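Long-range contacts in alanine dehydrogenase (Archaeoglobus fulgidus, PDB 1OMO), which catalyses the reversible NAD-dependent oxidative deamination of L-alanine to pyruvate and works as a homodimer: residues 18-23 and 298-303; 54-59 and 293-298; 126-131 and 146-151. All blocks are in the same frame, centred on the assembly; numbering follows the deposited sequence.

Contact 1: 18-23 and 298-303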
ATOM      1  N   ASP A  18     -25.816  -0.737  10.699  1.00 24.96           N
ATOM      2  CA  ASP A  18     -26.664  -1.063   9.567  1.00 25.10           C
ATOM      3  C   ASP A  18     -26.048  -0.509   8.287  1.00 24.41           C
ATOM      4  O   ASP A  18     -25.996  -1.197   7.281  1.00 24.94           O
ATOM      5  CB  ASP A  18     -28.072  -0.500   9.780  1.00 29.46           C
ATOM      6  CG  ASP A  18     -28.932  -1.409  10.647  1.00 31.45           C
ATOM      7  OD1 ASP A  18     -29.427  -0.947  11.690  1.00 35.66           O
ATOM      8  OD2 ASP A  18     -29.115  -2.588  10.279  1.00 33.75           O
ATOM      9  N   GLU A  19     -25.565   0.728   8.318  1.00 23.55           N
ATOM     10  CA  GLU A  19     -24.947   1.285   7.119  1.00 23.08           C
ATOM     11  C   GLU A  19     -23.754   0.395   6.748  1.00 22.34           C
ATOM     12  O   GLU A  19     -23.575   0.030   5.597  1.00 21.85           O
ATOM     13  CB  GLU A  19     -24.460   2.715   7.366  1.00 22.94           C
ATOM     14  CG  GLU A  19     -25.559   3.761   7.424  1.00 23.52           C
ATOM     15  CD  GLU A  19     -25.003   5.132   7.751  1.00 27.09           C
ATOM     16  OE1 GLU A  19     -24.274   5.240   8.776  1.00 24.12           O
ATOM     17  OE2 GLU A  19     -25.296   6.089   6.984  1.00 27.28           O
ATOM     18  N   ALA A  20     -22.963   0.033   7.754  1.00 20.61           N
ATOM     19  CA  ALA A  20     -21.783  -0.810   7.550  1.00 20.47           C
ATOM     20  C   ALA A  20     -22.191  -2.141   6.934  1.00 19.43           C
ATOM     21  O   ALA A  20     -21.518  -2.635   6.029  1.00 19.57           O
ATOM     22  CB  ALA A  20     -21.054  -1.049   8.896  1.00 18.11           C
ATOM     23  N   MET A  21     -23.293  -2.711   7.425  1.00 19.19           N
ATOM     24  CA  MET A  21     -23.778  -3.987   6.903  1.00 20.70           C
ATOM     25  C   MET A  21     -24.220  -3.919   5.453  1.00 20.86           C
ATOM     26  O   MET A  21     -23.951  -4.838   4.668  1.00 19.43           O
ATOM     27  CB  MET A  21     -24.924  -4.546   7.766  1.00 21.24           C
ATOM     28  CG  MET A  21     -24.417  -5.271   9.032  1.00 24.08           C
ATOM     29  SD  MET A  21     -25.625  -5.674  10.317  1.00 26.89           S
ATOM     30  CE  MET A  21     -26.220  -7.182   9.661  1.00 23.69           C
ATOM     31  N   ASN A  22     -24.885  -2.831   5.085  1.00 21.34           N
ATOM     32  CA  ASN A  22     -25.326  -2.688   3.707  1.00 24.43           C
ATOM     33  C   ASN A  22     -24.152  -2.529   2.763  1.00 21.54           C
ATOM     34  O   ASN A  22     -24.167  -3.095   1.677  1.00 22.17           O
ATOM     35  CB  ASN A  22     -26.253  -1.488   3.558  1.00 27.24           C
ATOM     36  CG  ASN A  22     -27.647  -1.786   4.035  1.00 32.59           C
ATOM     37  OD1 ASN A  22     -28.417  -0.874   4.355  1.00 35.84           O
ATOM     38  ND2 ASN A  22     -27.991  -3.074   4.085  1.00 34.91           N
ATOM     39  N   ALA A  23     -23.160  -1.753   3.196  1.00 18.74           N
ATOM     40  CA  ALA A  23     -21.965  -1.484   2.408  1.00 18.45           C
ATOM     41  C   ALA A  23     -21.115  -2.727   2.218  1.00 17.92           C
ATOM     42  O   ALA A  23     -20.644  -2.999   1.119  1.00 20.11           O
ATOM     43  CB  ALA A  23     -21.131  -0.372   3.074  1.00 18.14           C
ATOM     44  N   VAL A 298     -12.779   0.189   2.022  1.00 18.19           N
ATOM     45  CA  VAL A 298     -13.135   1.303   1.128  1.00 20.59           C
ATOM     46  C   VAL A 298     -14.650   1.577   1.115  1.00 21.81           C
ATOM     47  O   VAL A 298     -15.084   2.741   1.268  1.00 21.84           O
ATOM     48  CB  VAL A 298     -12.633   1.069  -0.312  1.00 21.54           C
ATOM     49  CG1 VAL A 298     -13.067   2.243  -1.208  1.00 23.36           C
ATOM     50  CG2 VAL A 298     -11.097   0.972  -0.311  1.00 21.36           C
ATOM     51  N   ALA A 299     -15.450   0.517   0.967  1.00 21.17           N
ATOM     52  CA  ALA A 299     -16.917   0.641   0.966  1.00 20.83           C
ATOM     53  C   ALA A 299     -17.342   1.418   2.205  1.00 21.16           C
ATOM     54  O   ALA A 299     -18.050   2.428   2.140  1.00 22.86           O
ATOM     55  CB  ALA A 299     -17.573  -0.745   0.979  1.00 19.36           C
ATOM     56  N   VAL A 300     -16.880   0.950   3.345  1.00 20.36           N
ATOM     57  CA  VAL A 300     -17.219   1.597   4.573  1.00 19.42           C
ATOM     58  C   VAL A 300     -16.639   3.015   4.691  1.00 18.93           C
ATOM     59  O   VAL A 300     -17.273   3.886   5.269  1.00 16.89           O
ATOM     60  CB  VAL A 300     -16.783   0.724   5.757  1.00 21.00           C
ATOM     61  CG1 VAL A 300     -16.309   1.596   6.881  1.00 21.40           C
ATOM     62  CG2 VAL A 300     -17.962  -0.144   6.224  1.00 17.55           C
ATOM     63  N   ALA A 301     -15.442   3.253   4.175  1.00 18.06           N
ATOM     64  CA  ALA A 301     -14.885   4.597   4.261  1.00 19.03           C
ATOM     65  C   ALA A 301     -15.707   5.575   3.392  1.00 20.53           C
ATOM     66  O   ALA A 301     -15.843   6.771   3.721  1.00 20.03           O
ATOM     67  CB  ALA A 301     -13.414   4.590   3.838  1.00 19.97           C
ATOM     68  N   LYS A 302     -16.262   5.067   2.292  1.00 23.01           N
ATOM     69  CA  LYS A 302     -17.094   5.894   1.422  1.00 24.36           C
ATOM     70  C   LYS A 302     -18.304   6.433   2.198  1.00 25.29           C
ATOM     71  O   LYS A 302     -18.716   7.588   2.026  1.00 25.94           O
ATOM     72  CB  LYS A 302     -17.598   5.102   0.216  1.00 24.75           C
ATOM     73  CG  LYS A 302     -18.966   5.650  -0.256  1.00 24.27           C
ATOM     74  CD  LYS A 302     -19.403   5.140  -1.609  1.00 25.32           C
ATOM     75  CE  LYS A 302     -20.666   5.877  -2.091  1.00 26.28           C
ATOM     76  NZ  LYS A 302     -20.908   5.611  -3.526  1.00 28.78           N
ATOM     77  N   VAL A 303     -18.889   5.594   3.044  1.00 24.91           N
ATOM     78  CA  VAL A 303     -20.044   6.019   3.818  1.00 23.75           C
ATOM     79  C   VAL A 303     -19.680   7.067   4.856  1.00 24.54           C
ATOM     80  O   VAL A 303     -20.433   8.011   5.072  1.00 24.12           O
ATOM     81  CB  VAL A 303     -20.695   4.828   4.505  1.00 24.59           C
ATOM     82  CG1 VAL A 303     -21.681   5.312   5.568  1.00 25.14           C
ATOM     83  CG2 VAL A 303     -21.409   3.974   3.464  1.00 22.42           C
TER

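Contact 2: 54-59 and 293-298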
ATOM      1  N   MET A  54      -3.680  -2.276   2.309  1.00 16.92           N
ATOM      2  CA  MET A  54      -4.863  -2.920   1.745  1.00 16.95           C
ATOM      3  C   MET A  54      -5.588  -1.956   0.799  1.00 16.50           C
ATOM      4  O   MET A  54      -6.470  -1.236   1.222  1.00 16.93           O
ATOM      5  CB  MET A  54      -5.800  -3.349   2.891  1.00 15.01           C
ATOM      6  CG  MET A  54      -5.136  -4.255   3.936  1.00 18.07           C
ATOM      7  SD  MET A  54      -6.169  -4.749   5.337  1.00 20.71           S
ATOM      8  CE  MET A  54      -7.670  -5.293   4.486  1.00 14.31           C
ATOM      9  N   PRO A  55      -5.211  -1.923  -0.489  1.00 16.83           N
ATOM     10  CA  PRO A  55      -5.869  -1.011  -1.447  1.00 19.20           C
ATOM     11  C   PRO A  55      -7.061  -1.633  -2.142  1.00 19.44           C
ATOM     12  O   PRO A  55      -7.106  -2.834  -2.315  1.00 20.99           O
ATOM     13  CB  PRO A  55      -4.751  -0.692  -2.441  1.00 18.32           C
ATOM     14  CG  PRO A  55      -4.042  -2.003  -2.520  1.00 17.23           C
ATOM     15  CD  PRO A  55      -3.995  -2.512  -1.084  1.00 15.67           C
ATOM     16  N   ALA A  56      -8.024  -0.813  -2.538  1.00 20.47           N
ATOM     17  CA  ALA A  56      -9.210  -1.308  -3.235  1.00 20.95           C
ATOM     18  C   ALA A  56      -9.966  -0.219  -3.985  1.00 21.26           C
ATOM     19  O   ALA A  56      -9.916   0.945  -3.629  1.00 23.26           O
ATOM     20  CB  ALA A  56     -10.155  -1.997  -2.254  1.00 19.66           C
ATOM     21  N   HIS A  57     -10.697  -0.620  -5.006  1.00 21.16           N
ATOM     22  CA  HIS A  57     -11.482   0.291  -5.803  1.00 21.91           C
ATOM     23  C   HIS A  57     -12.872  -0.306  -6.064  1.00 23.33           C
ATOM     24  O   HIS A  57     -12.978  -1.458  -6.557  1.00 22.01           O
ATOM     25  CB  HIS A  57     -10.770   0.514  -7.137  1.00 22.42           C
ATOM     26  CG  HIS A  57     -11.558   1.311  -8.130  1.00 22.58           C
ATOM     27  ND1 HIS A  57     -11.397   1.163  -9.490  1.00 24.23           N
ATOM     28  CD2 HIS A  57     -12.497   2.271  -7.969  1.00 23.68           C
ATOM     29  CE1 HIS A  57     -12.207   1.992 -10.123  1.00 23.03           C
ATOM     30  NE2 HIS A  57     -12.888   2.675  -9.222  1.00 23.82           N
ATOM     31  N   LEU A  58     -13.917   0.460  -5.720  1.00 22.30           N
ATOM     32  CA  LEU A  58     -15.318   0.065  -5.976  1.00 22.51           C
ATOM     33  C   LEU A  58     -16.268   1.155  -5.495  1.00 21.85           C
ATOM     34  O   LEU A  58     -15.860   2.098  -4.801  1.00 21.59           O
ATOM     35  CB  LEU A  58     -15.693  -1.245  -5.276  1.00 20.35           C
ATOM     36  CG  LEU A  58     -16.057  -1.072  -3.799  1.00 21.46           C
ATOM     37  CD1 LEU A  58     -16.696  -2.365  -3.224  1.00 19.39           C
ATOM     38  CD2 LEU A  58     -14.788  -0.700  -3.046  1.00 21.34           C
ATOM     39  N   MET A  59     -17.537   1.026  -5.866  1.00 21.11           N
ATOM     40  CA  MET A  59     -18.545   1.981  -5.454  1.00 21.79           C
ATOM     41  C   MET A  59     -18.158   3.413  -5.760  1.00 21.34           C
ATOM     42  O   MET A  59     -18.635   4.333  -5.114  1.00 22.47           O
ATOM     43  CB  MET A  59     -18.814   1.841  -3.954  1.00 21.72           C
ATOM     44  CG  MET A  59     -19.104   0.418  -3.541  1.00 22.96           C
ATOM     45  SD  MET A  59     -19.289   0.289  -1.786  1.00 23.89           S
ATOM     46  CE  MET A  59     -20.433  -1.058  -1.669  1.00 24.01           C
ATOM     47  N   LEU A 293     -11.215  -7.805   4.089  1.00 18.70           N
ATOM     48  CA  LEU A 293     -10.815  -7.434   2.731  1.00 18.99           C
ATOM     49  C   LEU A 293     -10.777  -5.926   2.494  1.00 19.23           C
ATOM     50  O   LEU A 293     -11.600  -5.190   3.039  1.00 18.51           O
ATOM     51  CB  LEU A 293     -11.773  -8.076   1.732  1.00 21.30           C
ATOM     52  CG  LEU A 293     -12.368  -9.466   2.027  1.00 24.58           C
ATOM     53  CD1 LEU A 293     -13.403  -9.798   0.926  1.00 27.63           C
ATOM     54  CD2 LEU A 293     -11.302 -10.514   2.081  1.00 21.57           C
ATOM     55  N   ALA A 294      -9.842  -5.456   1.669  1.00 18.56           N
ATOM     56  CA  ALA A 294      -9.771  -4.019   1.401  1.00 17.99           C
ATOM     57  C   ALA A 294     -11.103  -3.483   0.839  1.00 16.91           C
ATOM     58  O   ALA A 294     -11.489  -2.354   1.129  1.00 20.78           O
ATOM     59  CB  ALA A 294      -8.597  -3.679   0.446  1.00 14.92           C
ATOM     60  N   ILE A 295     -11.831  -4.272   0.067  1.00 16.39           N
ATOM     61  CA  ILE A 295     -13.091  -3.741  -0.450  1.00 16.65           C
ATOM     62  C   ILE A 295     -14.051  -3.366   0.683  1.00 18.57           C
ATOM     63  O   ILE A 295     -14.835  -2.440   0.523  1.00 19.77           O
ATOM     64  CB  ILE A 295     -13.784  -4.693  -1.474  1.00 16.29           C
ATOM     65  CG1 ILE A 295     -14.044  -6.075  -0.855  1.00 14.48           C
ATOM     66  CG2 ILE A 295     -12.930  -4.815  -2.709  1.00 13.25           C
ATOM     67  CD1 ILE A 295     -14.991  -6.958  -1.650  1.00 13.73           C
ATOM     68  N   GLN A 296     -13.949  -4.027   1.834  1.00 18.63           N
ATOM     69  CA  GLN A 296     -14.814  -3.694   2.984  1.00 20.83           C
ATOM     70  C   GLN A 296     -14.389  -2.348   3.605  1.00 19.30           C
ATOM     71  O   GLN A 296     -15.237  -1.533   4.000  1.00 18.64           O
ATOM     72  CB  GLN A 296     -14.792  -4.806   4.077  1.00 18.18           C
ATOM     73  CG  GLN A 296     -15.271  -6.186   3.579  1.00 22.83           C
ATOM     74  CD  GLN A 296     -15.011  -7.384   4.550  1.00 25.76           C
ATOM     75  OE1 GLN A 296     -13.899  -7.604   5.010  1.00 25.74           O
ATOM     76  NE2 GLN A 296     -16.048  -8.167   4.812  1.00 28.34           N
ATOM     77  N   ASP A 297     -13.085  -2.106   3.678  1.00 18.76           N
ATOM     78  CA  ASP A 297     -12.588  -0.855   4.258  1.00 17.14           C
ATOM     79  C   ASP A 297     -12.933   0.341   3.336  1.00 17.12           C
ATOM     80  O   ASP A 297     -13.349   1.382   3.804  1.00 16.37           O
ATOM     81  CB  ASP A 297     -11.075  -0.959   4.496  1.00 16.07           C
ATOM     82  CG  ASP A 297     -10.719  -2.069   5.447  1.00 17.00           C
ATOM     83  OD1 ASP A 297     -11.339  -2.113   6.520  1.00 14.50           O
ATOM     84  OD2 ASP A 297      -9.821  -2.901   5.141  1.00 17.34           O
ATOM     85  N   VAL A 298     -12.779   0.189   2.022  1.00 18.19           N
ATOM     86  CA  VAL A 298     -13.135   1.303   1.128  1.00 20.59           C
ATOM     87  C   VAL A 298     -14.650   1.577   1.115  1.00 21.81           C
ATOM     88  O   VAL A 298     -15.084   2.741   1.268  1.00 21.84           O
ATOM     89  CB  VAL A 298     -12.633   1.069  -0.312  1.00 21.54           C
ATOM     90  CG1 VAL A 298     -13.067   2.243  -1.208  1.00 23.36           C
ATOM     91  CG2 VAL A 298     -11.097   0.972  -0.311  1.00 21.36           C
TER

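Contact 3: 126-131 and 146-151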
ATOM      1  N   SER A 126     -31.117 -19.428  17.207  1.00 21.13           N
ATOM      2  CA  SER A 126     -31.492 -18.642  18.368  1.00 22.18           C
ATOM      3  C   SER A 126     -30.451 -18.692  19.470  1.00 22.90           C
ATOM      4  O   SER A 126     -30.414 -17.803  20.317  1.00 22.89           O
ATOM      5  CB  SER A 126     -32.813 -19.149  18.932  1.00 21.52           C
ATOM      6  OG  SER A 126     -32.694 -20.533  19.176  1.00 26.45           O
ATOM      7  N   VAL A 127     -29.652 -19.764  19.496  1.00 22.90           N
ATOM      8  CA  VAL A 127     -28.624 -19.890  20.513  1.00 22.66           C
ATOM      9  C   VAL A 127     -27.315 -19.464  19.881  1.00 22.61           C
ATOM     10  O   VAL A 127     -26.896 -20.034  18.881  1.00 24.69           O
ATOM     11  CB  VAL A 127     -28.515 -21.332  21.043  1.00 22.87           C
ATOM     12  CG1 VAL A 127     -27.484 -21.387  22.158  1.00 20.80           C
ATOM     13  CG2 VAL A 127     -29.892 -21.799  21.590  1.00 22.83           C
ATOM     14  N   PHE A 128     -26.691 -18.442  20.456  1.00 20.80           N
ATOM     15  CA  PHE A 128     -25.441 -17.932  19.932  1.00 20.88           C
ATOM     16  C   PHE A 128     -24.314 -18.133  20.897  1.00 18.79           C
ATOM     17  O   PHE A 128     -24.381 -17.664  22.026  1.00 18.14           O
ATOM     18  CB  PHE A 128     -25.575 -16.437  19.606  1.00 21.07           C
ATOM     19  CG  PHE A 128     -26.468 -16.162  18.422  1.00 20.72           C
ATOM     20  CD1 PHE A 128     -27.854 -16.366  18.506  1.00 21.63           C
ATOM     21  CD2 PHE A 128     -25.926 -15.769  17.205  1.00 19.50           C
ATOM     22  CE1 PHE A 128     -28.681 -16.187  17.387  1.00 19.33           C
ATOM     23  CE2 PHE A 128     -26.754 -15.592  16.089  1.00 21.71           C
ATOM     24  CZ  PHE A 128     -28.128 -15.806  16.189  1.00 19.56           C
ATOM     25  N   GLY A 129     -23.286 -18.835  20.443  1.00 17.47           N
ATOM     26  CA  GLY A 129     -22.113 -19.079  21.262  1.00 15.42           C
ATOM     27  C   GLY A 129     -20.902 -18.243  20.832  1.00 16.17           C
ATOM     28  O   GLY A 129     -20.637 -18.051  19.636  1.00 16.01           O
ATOM     29  N   PHE A 130     -20.169 -17.726  21.810  1.00 15.44           N
ATOM     30  CA  PHE A 130     -18.989 -16.935  21.550  1.00 15.02           C
ATOM     31  C   PHE A 130     -17.739 -17.511  22.224  1.00 16.46           C
ATOM     32  O   PHE A 130     -17.676 -17.675  23.457  1.00 17.37           O
ATOM     33  CB  PHE A 130     -19.200 -15.494  22.014  1.00 16.52           C
ATOM     34  CG  PHE A 130     -20.241 -14.747  21.220  1.00 18.76           C
ATOM     35  CD1 PHE A 130     -21.602 -14.988  21.435  1.00 18.61           C
ATOM     36  CD2 PHE A 130     -19.863 -13.806  20.260  1.00 17.24           C
ATOM     37  CE1 PHE A 130     -22.585 -14.298  20.703  1.00 19.95           C
ATOM     38  CE2 PHE A 130     -20.837 -13.099  19.512  1.00 19.37           C
ATOM     39  CZ  PHE A 130     -22.196 -13.348  19.738  1.00 21.00           C
ATOM     40  N   ILE A 131     -16.757 -17.865  21.407  1.00 15.68           N
ATOM     41  CA  ILE A 131     -15.484 -18.343  21.917  1.00 14.97           C
ATOM     42  C   ILE A 131     -14.601 -17.112  21.743  1.00 16.04           C
ATOM     43  O   ILE A 131     -14.185 -16.800  20.632  1.00 14.77           O
ATOM     44  CB  ILE A 131     -14.914 -19.483  21.073  1.00 15.16           C
ATOM     45  CG1 ILE A 131     -15.930 -20.623  20.982  1.00 15.70           C
ATOM     46  CG2 ILE A 131     -13.632 -19.970  21.684  1.00 13.55           C
ATOM     47  CD1 ILE A 131     -16.392 -21.131  22.341  1.00 14.90           C
ATOM     48  N   ARG A 146     -28.870  -7.730  14.244  1.00 25.39           N
ATOM     49  CA  ARG A 146     -29.590  -6.956  13.238  1.00 25.99           C
ATOM     50  C   ARG A 146     -30.265  -8.000  12.363  1.00 25.19           C
ATOM     51  O   ARG A 146     -31.199  -7.709  11.659  1.00 25.51           O
ATOM     52  CB  ARG A 146     -28.637  -6.124  12.368  1.00 26.24           C
ATOM     53  CG  ARG A 146     -28.569  -4.652  12.727  1.00 28.47           C
ATOM     54  CD  ARG A 146     -28.095  -4.450  14.136  1.00 29.42           C
ATOM     55  NE  ARG A 146     -27.825  -3.048  14.411  1.00 31.26           N
ATOM     56  CZ  ARG A 146     -27.198  -2.608  15.501  1.00 30.84           C
ATOM     57  NH1 ARG A 146     -27.000  -1.300  15.671  1.00 29.65           N
ATOM     58  NH2 ARG A 146     -26.770  -3.479  16.414  1.00 28.85           N
ATOM     59  N   VAL A 147     -29.789  -9.233  12.411  1.00 24.51           N
ATOM     60  CA  VAL A 147     -30.379 -10.235  11.542  1.00 26.69           C
ATOM     61  C   VAL A 147     -31.100 -11.389  12.223  1.00 26.11           C
ATOM     62  O   VAL A 147     -31.813 -12.155  11.565  1.00 26.93           O
ATOM     63  CB  VAL A 147     -29.310 -10.802  10.534  1.00 27.75           C
ATOM     64  CG1 VAL A 147     -28.947  -9.712   9.494  1.00 28.59           C
ATOM     65  CG2 VAL A 147     -28.046 -11.220  11.263  1.00 29.01           C
ATOM     66  N   PHE A 148     -30.927 -11.514  13.533  1.00 25.89           N
ATOM     67  CA  PHE A 148     -31.589 -12.588  14.273  1.00 26.04           C
ATOM     68  C   PHE A 148     -32.044 -12.109  15.631  1.00 27.68           C
ATOM     69  O   PHE A 148     -31.419 -11.255  16.260  1.00 28.28           O
ATOM     70  CB  PHE A 148     -30.661 -13.779  14.546  1.00 25.37           C
ATOM     71  CG  PHE A 148     -30.237 -14.551  13.330  1.00 24.00           C
ATOM     72  CD1 PHE A 148     -28.954 -14.389  12.815  1.00 22.96           C
ATOM     73  CD2 PHE A 148     -31.080 -15.503  12.752  1.00 23.30           C
ATOM     74  CE1 PHE A 148     -28.505 -15.158  11.756  1.00 23.36           C
ATOM     75  CE2 PHE A 148     -30.645 -16.280  11.693  1.00 22.05           C
ATOM     76  CZ  PHE A 148     -29.337 -16.107  11.189  1.00 21.81           C
ATOM     77  N   ASP A 149     -33.151 -12.657  16.090  1.00 28.89           N
ATOM     78  CA  ASP A 149     -33.591 -12.314  17.414  1.00 31.28           C
ATOM     79  C   ASP A 149     -32.772 -13.329  18.183  1.00 29.19           C
ATOM     80  O   ASP A 149     -32.898 -14.523  17.969  1.00 29.77           O
ATOM     81  CB  ASP A 149     -35.088 -12.562  17.570  1.00 36.38           C
ATOM     82  CG  ASP A 149     -35.893 -11.296  17.380  1.00 42.18           C
ATOM     83  OD1 ASP A 149     -35.468 -10.249  17.945  1.00 45.30           O
ATOM     84  OD2 ASP A 149     -36.936 -11.342  16.680  1.00 43.38           O
ATOM     85  N   ILE A 150     -31.899 -12.851  19.041  1.00 28.22           N
ATOM     86  CA  ILE A 150     -31.030 -13.735  19.804  1.00 27.30           C
ATOM     87  C   ILE A 150     -31.709 -14.294  21.047  1.00 27.04           C
ATOM     88  O   ILE A 150     -32.003 -13.563  21.991  1.00 26.94           O
ATOM     89  CB  ILE A 150     -29.727 -12.985  20.164  1.00 26.64           C
ATOM     90  CG1 ILE A 150     -28.964 -12.666  18.861  1.00 27.19           C
ATOM     91  CG2 ILE A 150     -28.883 -13.823  21.079  1.00 27.70           C
ATOM     92  CD1 ILE A 150     -27.671 -11.943  19.041  1.00 26.88           C
ATOM     93  N   GLY A 151     -31.969 -15.598  21.031  1.00 26.17           N
ATOM     94  CA  GLY A 151     -32.628 -16.237  22.149  1.00 25.06           C
ATOM     95  C   GLY A 151     -31.753 -16.390  23.371  1.00 25.34           C
ATOM     96  O   GLY A 151     -32.184 -16.083  24.475  1.00 23.44           O
TER

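Contact 1: 18-23 and 298-303
Ala23 and Ala299 bring helices 17-32 and 294-311 together at small residues. The short axes approach to 9.1 Å and run at 135°, nearer antiparallel than parallel. The apolar contacts carry the interface. Ala23 CB points at the other helix and lies 4.1 Å from Ala299 CB, and the same methyl has Val303 CG2 on its flank at 4.4 Å. One turn back, the side of helix 17-32 is met by a branched side chain: Val300 reaches over with CG2, which rests 4.1 Å from Ala20 CA and almost as near to Ala20 CB. A backbone oxygen joins in, since Ala299 CB sits 3.8 Å from Ala23 O as a plain van der Waals neighbour.

Glu19 takes part through its carboxylate, which has Val303 CG1 over one face, 4.0 Å from Glu19 OE2. Val303 CG1 is anti to its own backbone N (chi1 166°), which turns this branch to Glu19 and leaves CG2 for Ala23. The charge is held by other partners: OE1 accepts from Ser16 N, and OE2 from Asn307 ND2, one turn further along helix 294-311.

Helix 102-120 packs against both helices, with Leu107 on Ala20 and the NAD-binding Arg108 on Val300. The chemistry is therefore almost wholly van der Waals: alanine methyls and valine branches set the spacing of the two helices, while the carboxylate at the partly exposed margin takes its hydrogen bonds from beyond the two segments.

Contact 2: 54-59 and 293-298
Ala294, in the first turn of helix 294-311, presses its methyl onto strand 50-58, a helix-on-sheet packing in the non-Rossmann domain that carries the dimer's beta-sandwich. Ala294 CB lies 3.2 Å from Pro55 O and nearly as close to Met54 O, and Ala56 CB meets it from the strand at 3.5 Å. Ala56 follows, its methyl touching Ile295 CG2 and Val298 CG2, while its carbonyl oxygen also touches the latter.

Leu58 closes this row. Its CG stands between the backbone N and the carbonyl carbon (chi1 82°). The Leu58 side chain crosses that of Ile295 at about a right angle, CD1 4.1 Å from Ile295 CB, and runs in the opposite direction past Val298, CD2 3.9 Å from Val298 CG1. With an alanine in place of Leu58, both methyls go, which is likely to leave a gap beside Ile295 and Val298.

At the other end of the strand segment, Met54 bends at chi3 (48°) and brings CE up beside OD2 of Asp297, 3.3 Å away. That carboxylate is buried and is held by two salt bridges, from OD1 to Arg108 NE, a residue that binds NAD, and from OD2 to NZ of Lys65, the inferred proton donor/acceptor. The arrangement is consistent with a second-shell place beside the active site, where Met54 packs against the acid that is likely to orient Arg108 and Lys65. Across the strand, Pro55 packs on Trp66 of the second subunit. The helix start is fixed by its own chain: Leu293, at the N-cap, donates its backbone N to Gln296 OE1 at 2.8 Å, with an N-H...O angle of 167°.

Contact 3: 126-131 and 146-151
The beta-alpha-beta unit formed by strand 127-131, helix 135-147 and strand 152-156 opens the NAD domain, and here its first strand, through Phe128, meets the turn that leads from the helix into the next strand. Phe128 extends its ring toward the turn, where Ile150 and Phe148 meet it at neighbouring places. Ile150 lays CG1 over one face of the ring, a CH-pi contact 4.0 Å from the centroid and 20° off the normal. With CG1 beside the backbone N (chi1 -65°), Ile150 CG2 is turned to Phe128 CD1, 3.8 Å away.

Phe148 comes to the far end of the same ring: its CB lies 3.6 Å from Phe128 CZ. The two aromatic planes are inclined at 57°, with the ring centroids of Phe128 and Phe148 5.7 Å apart. Leu144 of helix 135-147 and Val190 of strand 190-193 also pack on Phe128.

The polar part is a single weak link at the start of the strand, Gly151 N to Ser126 O, 2.8 Å long but bent to 124°. Gly151 suits this place, since a side chain there would crowd Ser126 O. Backbone bonds from Ser126 and Phe128 to Glu152 then take over, pairing the two parallel strands. The hydrophobic closure of a strand onto the loop that follows its helix fits the beta-alpha-beta crossover of a Rossmann fold.

Overall arrangement
From the N terminus, helix 17-32 is joined by contact 1 to helix 294-311, closing a loop of most of the chain. Contact 2 lies within that loop: the start of the same C-terminal helix comes back onto strand 50-58, and Val298 belongs to both contacts. Contact 3 is the innermost and shortest, closed inside the NAD domain between strand 127-131 and the end of helix 135-147. Contacts 1 and 2 meet at Met59, whose O probably receives Lys302 NZ. Contacts 1 and 3 touch where Met21 packs on Arg146 and Val147, linking the domains, whereas contacts 2 and 3 stay about 14 Å apart at their nearest atoms.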